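Local coordinates for transcriptional regulator, LacI family (Corynebacterium glutamicum, PDB 3H5T), which activates transcription of the inositol phosphate synthase gene ino1 in response to inositol and regulates other genes probably involved in making inositol-derived cell wall components, at residues A[18-30]-A[40-53]. Residues are numbered along the deposited sequence; the frame is centred on the assembly and turned at random.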
ATOM      1  N   LYS A  18     -41.482  -0.261  10.437  1.00 27.01           N
ATOM      2  CA  LYS A  18     -41.891  -1.654  10.538  1.00 29.52           C
ATOM      3  C   LYS A  18     -42.916  -1.854  11.666  1.00 29.21           C
ATOM      4  O   LYS A  18     -43.743  -2.769  11.606  1.00 30.34           O
ATOM      5  CB  LYS A  18     -40.668  -2.556  10.762  1.00 31.25           C
ATOM      6  CG  LYS A  18     -41.000  -4.044  10.839  1.00 37.11           C
ATOM      7  CD  LYS A  18     -39.815  -4.873  11.348  1.00 41.66           C
ATOM      8  CE  LYS A  18     -40.220  -6.340  11.606  1.00 45.09           C
ATOM      9  NZ  LYS A  18     -39.115  -7.187  12.180  1.00 43.80           N
ATOM     10  N   LEU A  19     -42.874  -0.991  12.681  1.00 25.76           N
ATOM     11  CA  LEU A  19     -43.790  -1.108  13.816  1.00 22.80           C
ATOM     12  C   LEU A  19     -44.925  -0.080  13.826  1.00 22.73           C
ATOM     13  O   LEU A  19     -45.752  -0.056  14.740  1.00 20.88           O
ATOM     14  CB  LEU A  19     -42.998  -1.005  15.118  1.00 19.48           C
ATOM     15  CG  LEU A  19     -41.955  -2.094  15.349  1.00 17.22           C
ATOM     16  CD1 LEU A  19     -40.963  -1.644  16.399  1.00 15.16           C
ATOM     17  CD2 LEU A  19     -42.651  -3.381  15.765  1.00 14.12           C
ATOM     18  N   GLY A  20     -44.960   0.777  12.816  1.00 22.52           N
ATOM     19  CA  GLY A  20     -46.000   1.783  12.769  1.00 23.58           C
ATOM     20  C   GLY A  20     -45.937   2.798  13.902  1.00 25.47           C
ATOM     21  O   GLY A  20     -46.971   3.319  14.325  1.00 25.72           O
ATOM     22  N   ILE A  21     -44.734   3.075  14.407  1.00 25.16           N
ATOM     23  CA  ILE A  21     -44.572   4.068  15.463  1.00 25.43           C
ATOM     24  C   ILE A  21     -43.651   5.183  14.955  1.00 26.76           C
ATOM     25  O   ILE A  21     -43.272   5.192  13.783  1.00 28.89           O
ATOM     26  CB  ILE A  21     -43.999   3.448  16.779  1.00 25.17           C
ATOM     27  CG1 ILE A  21     -42.720   2.657  16.495  1.00 25.58           C
ATOM     28  CG2 ILE A  21     -45.046   2.551  17.438  1.00 21.26           C
ATOM     29  CD1 ILE A  21     -42.102   2.043  17.749  1.00 21.68           C
ATOM     30  N   SER A  22     -43.298   6.128  15.821  1.00 26.41           N
ATOM     31  CA  SER A  22     -42.432   7.235  15.417  1.00 25.40           C
ATOM     32  C   SER A  22     -40.956   6.920  15.641  1.00 24.68           C
ATOM     33  O   SER A  22     -40.613   6.040  16.432  1.00 24.72           O
ATOM     34  CB  SER A  22     -42.813   8.501  16.186  1.00 25.77           C
ATOM     35  OG  SER A  22     -44.116   8.944  15.821  1.00 27.23           O
ATOM     36  N   ARG A  23     -40.077   7.629  14.947  1.00 23.22           N
ATOM     37  CA  ARG A  23     -38.659   7.376  15.134  1.00 26.42           C
ATOM     38  C   ARG A  23     -38.265   7.790  16.553  1.00 25.81           C
ATOM     39  O   ARG A  23     -37.354   7.219  17.141  1.00 25.54           O
ATOM     40  CB  ARG A  23     -37.817   8.141  14.109  1.00 29.88           C
ATOM     41  CG  ARG A  23     -37.678   9.594  14.428  1.00 35.28           C
ATOM     42  CD  ARG A  23     -36.610  10.243  13.586  1.00 40.81           C
ATOM     43  NE  ARG A  23     -36.248  11.533  14.161  1.00 44.27           N
ATOM     44  CZ  ARG A  23     -35.500  12.443  13.553  1.00 45.32           C
ATOM     45  NH1 ARG A  23     -35.024  12.218  12.336  1.00 45.73           N
ATOM     46  NH2 ARG A  23     -35.230  13.583  14.169  1.00 49.34           N
ATOM     47  N   THR A  24     -38.954   8.786  17.105  1.00 26.16           N
ATOM     48  CA  THR A  24     -38.667   9.226  18.466  1.00 26.24           C
ATOM     49  C   THR A  24     -39.087   8.104  19.422  1.00 27.10           C
ATOM     50  O   THR A  24     -38.448   7.890  20.460  1.00 26.72           O
ATOM     51  CB  THR A  24     -39.427  10.528  18.817  1.00 27.73           C
ATOM     52  OG1 THR A  24     -38.995  11.580  17.948  1.00 27.78           O
ATOM     53  CG2 THR A  24     -39.151  10.946  20.254  1.00 28.80           C
ATOM     54  N   THR A  25     -40.154   7.386  19.060  1.00 24.69           N
ATOM     55  CA  THR A  25     -40.633   6.274  19.873  1.00 22.53           C
ATOM     56  C   THR A  25     -39.486   5.278  19.996  1.00 22.66           C
ATOM     57  O   THR A  25     -39.150   4.826  21.095  1.00 21.56           O
ATOM     58  CB  THR A  25     -41.825   5.530  19.219  1.00 22.10           C
ATOM     59  OG1 THR A  25     -42.801   6.469  18.748  1.00 20.01           O
ATOM     60  CG2 THR A  25     -42.476   4.606  20.229  1.00 20.54           C
ATOM     61  N   VAL A  26     -38.885   4.951  18.852  1.00 22.69           N
ATOM     62  CA  VAL A  26     -37.768   4.007  18.792  1.00 21.70           C
ATOM     63  C   VAL A  26     -36.582   4.523  19.603  1.00 21.57           C
ATOM     64  O   VAL A  26     -35.939   3.767  20.328  1.00 22.57           O
ATOM     65  CB  VAL A  26     -37.303   3.768  17.320  1.00 21.47           C
ATOM     66  CG1 VAL A  26     -36.074   2.838  17.297  1.00 20.06           C
ATOM     67  CG2 VAL A  26     -38.438   3.170  16.509  1.00 17.27           C
ATOM     68  N   SER A  27     -36.297   5.814  19.474  1.00 20.74           N
ATOM     69  CA  SER A  27     -35.195   6.423  20.208  1.00 20.15           C
ATOM     70  C   SER A  27     -35.400   6.295  21.725  1.00 20.71           C
ATOM     71  O   SER A  27     -34.482   5.902  22.454  1.00 20.68           O
ATOM     72  CB  SER A  27     -35.064   7.897  19.827  1.00 16.89           C
ATOM     73  OG  SER A  27     -33.895   8.451  20.388  1.00 19.68           O
ATOM     74  N   ASN A  28     -36.604   6.620  22.196  1.00 19.84           N
ATOM     75  CA  ASN A  28     -36.902   6.536  23.621  1.00 19.27           C
ATOM     76  C   ASN A  28     -36.593   5.142  24.148  1.00 19.72           C
ATOM     77  O   ASN A  28     -36.156   4.974  25.280  1.00 17.22           O
ATOM     78  CB  ASN A  28     -38.366   6.886  23.882  1.00 16.47           C
ATOM     79  CG  ASN A  28     -38.665   8.342  23.605  1.00 18.13           C
ATOM     80  OD1 ASN A  28     -37.760   9.165  23.569  1.00 19.19           O
ATOM     81  ND2 ASN A  28     -39.936   8.671  23.425  1.00 18.92           N
ATOM     82  N   ALA A  29     -36.817   4.139  23.311  1.00 21.49           N
ATOM     83  CA  ALA A  29     -36.546   2.767  23.700  1.00 20.96           C
ATOM     84  C   ALA A  29     -35.088   2.650  24.141  1.00 21.25           C
ATOM     85  O   ALA A  29     -34.762   1.848  25.009  1.00 20.12           O
ATOM     86  CB  ALA A  29     -36.816   1.832  22.525  1.00 17.12           C
ATOM     87  N   TYR A  30     -34.225   3.470  23.542  1.00 22.25           N
ATOM     88  CA  TYR A  30     -32.793   3.461  23.844  1.00 23.61           C
ATOM     89  C   TYR A  30     -32.315   4.469  24.873  1.00 25.36           C
ATOM     90  O   TYR A  30     -31.503   4.125  25.728  1.00 25.19           O
ATOM     91  CB  TYR A  30     -31.982   3.669  22.552  1.00 22.52           C
ATOM     92  CG  TYR A  30     -32.021   2.481  21.620  1.00 22.73           C
ATOM     93  CD1 TYR A  30     -31.127   1.424  21.773  1.00 23.11           C
ATOM     94  CD2 TYR A  30     -32.996   2.378  20.629  1.00 22.25           C
ATOM     95  CE1 TYR A  30     -31.203   0.293  20.972  1.00 24.74           C
ATOM     96  CE2 TYR A  30     -33.080   1.254  19.819  1.00 25.16           C
ATOM     97  CZ  TYR A  30     -32.181   0.214  20.001  1.00 26.20           C
ATOM     98  OH  TYR A  30     -32.270  -0.912  19.225  1.00 29.00           O
ATOM     99  N   LEU A  40     -43.582  -2.368  24.748  1.00 24.27           N
ATOM    100  CA  LEU A  40     -43.232  -1.729  23.482  1.00 24.08           C
ATOM    101  C   LEU A  40     -41.720  -1.560  23.383  1.00 24.16           C
ATOM    102  O   LEU A  40     -41.154  -1.591  22.288  1.00 22.91           O
ATOM    103  CB  LEU A  40     -43.911  -0.357  23.337  1.00 21.42           C
ATOM    104  CG  LEU A  40     -43.603   0.391  22.020  1.00 22.01           C
ATOM    105  CD1 LEU A  40     -44.139  -0.397  20.827  1.00 16.03           C
ATOM    106  CD2 LEU A  40     -44.231   1.797  22.044  1.00 20.69           C
ATOM    107  N   ARG A  41     -41.062  -1.383  24.524  1.00 24.14           N
ATOM    108  CA  ARG A  41     -39.617  -1.215  24.525  1.00 26.14           C
ATOM    109  C   ARG A  41     -38.994  -2.524  24.060  1.00 26.88           C
ATOM    110  O   ARG A  41     -38.102  -2.538  23.207  1.00 29.49           O
ATOM    111  CB  ARG A  41     -39.125  -0.871  25.926  1.00 27.72           C
ATOM    112  CG  ARG A  41     -37.631  -0.681  26.038  1.00 27.31           C
ATOM    113  CD  ARG A  41     -37.245  -0.275  27.450  1.00 28.56           C
ATOM    114  NE  ARG A  41     -35.810  -0.028  27.550  1.00 31.61           N
ATOM    115  CZ  ARG A  41     -34.886  -0.981  27.568  1.00 32.57           C
ATOM    116  NH1 ARG A  41     -35.240  -2.258  27.507  1.00 33.25           N
ATOM    117  NH2 ARG A  41     -33.602  -0.656  27.618  1.00 34.19           N
ATOM    118  N   GLN A  42     -39.485  -3.624  24.615  1.00 26.34           N
ATOM    119  CA  GLN A  42     -38.989  -4.942  24.254  1.00 25.84           C
ATOM    120  C   GLN A  42     -39.231  -5.221  22.770  1.00 24.88           C
ATOM    121  O   GLN A  42     -38.356  -5.748  22.080  1.00 24.30           O
ATOM    122  CB  GLN A  42     -39.668  -6.017  25.102  1.00 27.08           C
ATOM    123  CG  GLN A  42     -38.935  -7.331  25.039  1.00 29.94           C
ATOM    124  CD  GLN A  42     -37.471  -7.162  25.411  1.00 34.00           C
ATOM    125  OE1 GLN A  42     -37.140  -6.879  26.567  1.00 33.42           O
ATOM    126  NE2 GLN A  42     -36.585  -7.317  24.429  1.00 34.26           N
ATOM    127  N   ARG A  43     -40.416  -4.866  22.280  1.00 23.26           N
ATOM    128  CA  ARG A  43     -40.743  -5.067  20.870  1.00 23.68           C
ATOM    129  C   ARG A  43     -39.792  -4.272  19.960  1.00 22.05           C
ATOM    130  O   ARG A  43     -39.335  -4.769  18.930  1.00 21.33           O
ATOM    131  CB  ARG A  43     -42.192  -4.648  20.598  1.00 25.00           C
ATOM    132  CG  ARG A  43     -42.690  -5.031  19.215  1.00 29.66           C
ATOM    133  CD  ARG A  43     -44.117  -4.576  19.012  1.00 33.61           C
ATOM    134  NE  ARG A  43     -45.012  -5.203  19.973  1.00 37.40           N
ATOM    135  CZ  ARG A  43     -45.363  -6.484  19.942  1.00 39.15           C
ATOM    136  NH1 ARG A  43     -44.895  -7.285  18.987  1.00 37.81           N
ATOM    137  NH2 ARG A  43     -46.179  -6.966  20.873  1.00 39.95           N
ATOM    138  N   ILE A  44     -39.502  -3.033  20.342  1.00 21.99           N
ATOM    139  CA  ILE A  44     -38.601  -2.185  19.571  1.00 21.11           C
ATOM    140  C   ILE A  44     -37.195  -2.781  19.599  1.00 22.44           C
ATOM    141  O   ILE A  44     -36.514  -2.829  18.577  1.00 22.46           O
ATOM    142  CB  ILE A  44     -38.571  -0.749  20.147  1.00 20.52           C
ATOM    143  CG1 ILE A  44     -39.893  -0.046  19.829  1.00 16.48           C
ATOM    144  CG2 ILE A  44     -37.383   0.036  19.577  1.00 17.71           C
ATOM    145  CD1 ILE A  44     -40.103   1.215  20.617  1.00 17.60           C
ATOM    146  N   LEU A  45     -36.772  -3.246  20.769  1.00 23.46           N
ATOM    147  CA  LEU A  45     -35.455  -3.850  20.916  1.00 25.10           C
ATOM    148  C   LEU A  45     -35.312  -5.154  20.125  1.00 25.54           C
ATOM    149  O   LEU A  45     -34.287  -5.381  19.479  1.00 26.82           O
ATOM    150  CB  LEU A  45     -35.162  -4.105  22.394  1.00 25.31           C
ATOM    151  CG  LEU A  45     -35.003  -2.853  23.257  1.00 27.71           C
ATOM    152  CD1 LEU A  45     -34.569  -3.269  24.662  1.00 25.59           C
ATOM    153  CD2 LEU A  45     -33.965  -1.908  22.630  1.00 26.19           C
ATOM    154  N   ASP A  46     -36.333  -6.009  20.171  1.00 24.39           N
ATOM    155  CA  ASP A  46     -36.287  -7.272  19.448  1.00 23.38           C
ATOM    156  C   ASP A  46     -36.342  -7.031  17.951  1.00 23.51           C
ATOM    157  O   ASP A  46     -35.667  -7.717  17.188  1.00 24.25           O
ATOM    158  CB  ASP A  46     -37.440  -8.188  19.862  1.00 25.21           C
ATOM    159  CG  ASP A  46     -37.353  -8.618  21.315  1.00 26.91           C
ATOM    160  OD1 ASP A  46     -36.230  -8.685  21.865  1.00 28.00           O
ATOM    161  OD2 ASP A  46     -38.412  -8.905  21.904  1.00 27.59           O
ATOM    162  N   THR A  47     -37.157  -6.067  17.526  1.00 21.34           N
ATOM    163  CA  THR A  47     -37.249  -5.736  16.109  1.00 20.02           C
ATOM    164  C   THR A  47     -35.874  -5.235  15.641  1.00 22.12           C
ATOM    165  O   THR A  47     -35.470  -5.471  14.506  1.00 22.41           O
ATOM    166  CB  THR A  47     -38.321  -4.646  15.847  1.00 18.40           C
ATOM    167  OG1 THR A  47     -39.625  -5.182  16.095  1.00 16.86           O
ATOM    168  CG2 THR A  47     -38.259  -4.166  14.417  1.00 15.60           C
ATOM    169  N   ALA A  48     -35.151  -4.547  16.524  1.00 23.34           N
ATOM    170  CA  ALA A  48     -33.824  -4.046  16.191  1.00 24.83           C
ATOM    171  C   ALA A  48     -32.892  -5.249  16.044  1.00 28.06           C
ATOM    172  O   ALA A  48     -32.019  -5.288  15.178  1.00 29.51           O
ATOM    173  CB  ALA A  48     -33.323  -3.126  17.291  1.00 20.89           C
ATOM    174  N   GLU A  49     -33.091  -6.238  16.901  1.00 29.50           N
ATOM    175  CA  GLU A  49     -32.284  -7.442  16.873  1.00 32.11           C
ATOM    176  C   GLU A  49     -32.490  -8.189  15.562  1.00 33.43           C
ATOM    177  O   GLU A  49     -31.522  -8.581  14.914  1.00 36.18           O
ATOM    178  CB  GLU A  49     -32.661  -8.322  18.060  1.00 35.19           C
ATOM    179  CG  GLU A  49     -31.928  -9.630  18.181  1.00 35.93           C
ATOM    180  CD  GLU A  49     -32.152 -10.250  19.546  1.00 39.30           C
ATOM    181  OE1 GLU A  49     -33.305 -10.228  20.030  1.00 40.59           O
ATOM    182  OE2 GLU A  49     -31.178 -10.760  20.134  1.00 41.53           O
ATOM    183  N   ASP A  50     -33.751  -8.378  15.171  1.00 33.38           N
ATOM    184  CA  ASP A  50     -34.085  -9.070  13.928  1.00 33.19           C
ATOM    185  C   ASP A  50     -33.413  -8.387  12.741  1.00 33.49           C
ATOM    186  O   ASP A  50     -33.150  -9.001  11.704  1.00 34.15           O
ATOM    187  CB  ASP A  50     -35.603  -9.057  13.693  1.00 31.51           C
ATOM    188  CG  ASP A  50     -36.383  -9.680  14.839  1.00 32.16           C
ATOM    189  OD1 ASP A  50     -35.932 -10.718  15.373  1.00 32.44           O
ATOM    190  OD2 ASP A  50     -37.457  -9.143  15.194  1.00 28.78           O
ATOM    191  N   MET A  51     -33.129  -7.106  12.916  1.00 33.20           N
ATOM    192  CA  MET A  51     -32.533  -6.283  11.877  1.00 33.65           C
ATOM    193  C   MET A  51     -31.011  -6.288  11.915  1.00 33.60           C
ATOM    194  O   MET A  51     -30.358  -5.731  11.039  1.00 33.45           O
ATOM    195  CB  MET A  51     -33.057  -4.862  12.051  1.00 34.45           C
ATOM    196  CG  MET A  51     -33.079  -4.008  10.817  1.00 33.92           C
ATOM    197  SD  MET A  51     -33.999  -2.520  11.225  1.00 33.97           S
ATOM    198  CE  MET A  51     -35.704  -3.205  11.219  1.00 26.94           C
ATOM    199  N   GLY A  52     -30.450  -6.920  12.936  1.00 34.63           N
ATOM    200  CA  GLY A  52     -29.008  -6.963  13.061  1.00 34.44           C
ATOM    201  C   GLY A  52     -28.447  -5.677  13.638  1.00 35.71           C
ATOM    202  O   GLY A  52     -27.233  -5.469  13.628  1.00 36.40           O
ATOM    203  N   TYR A  53     -29.325  -4.809  14.139  1.00 35.44           N
ATOM    204  CA  TYR A  53     -28.889  -3.548  14.727  1.00 35.41           C
ATOM    205  C   TYR A  53     -28.555  -3.731  16.202  1.00 36.38           C
ATOM    206  O   TYR A  53     -29.412  -4.108  17.000  1.00 38.34           O
ATOM    207  CB  TYR A  53     -29.972  -2.478  14.578  1.00 34.64           C
ATOM    208  CG  TYR A  53     -29.623  -1.176  15.266  1.00 35.63           C
ATOM    209  CD1 TYR A  53     -28.448  -0.488  14.944  1.00 36.24           C
ATOM    210  CD2 TYR A  53     -30.460  -0.630  16.239  1.00 33.80           C
ATOM    211  CE1 TYR A  53     -28.116   0.712  15.574  1.00 35.07           C
ATOM    212  CE2 TYR A  53     -30.138   0.569  16.874  1.00 34.31           C
ATOM    213  CZ  TYR A  53     -28.966   1.235  16.536  1.00 35.89           C
ATOM    214  OH  TYR A  53     -28.649   2.432  17.143  1.00 36.78           O
TER
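The Tyr-30 ring has Leu-45 CD2 over one face, a CH-pi contact 4.2 Å from the ring centroid. The edge of Tyr-53 is turned toward the face of Tyr-30 in an offset edge-to-face pair, with the planes at 68°. Ala-48 CB lies at the edge of both rings. These contacts belong to the three-helix DNA-binding headpiece of the LacI family, where helix 38-50 packs across the helix-turn-helix. Helix 23-30 and helix 40-50 cross nearly at right angles (-95°). Ile-44 is a knob in a hole formed by Leu-19, Thr-25, Val-26 and Ala-29. Ile-44 CG2, anti to the backbone N, meets Ala-29 CB at 3.5 Å and also touches Val-26 CG1. Ile-44 CD1 meets Ile-21 CD1 at 3.6 Å, from the turn of the motif. Val-26 also packs on Ile-15 and Ala-16 of helix 11-19, the first helix of the motif. The extended Lys-18 side chain and Thr-47 meet tip to tip, with Lys-18 CD on Thr-47 CG2. Lys-18 NZ makes a long salt bridge to Asp-50 OD2 (4.0 Å). Leu-19 CD2 approaches Thr-47 OG1, and that hydroxyl donates a hydrogen bond of 2.9 Å to Arg-43 O, which Thr-47 N reaches from the opposite face of the carbonyl plane.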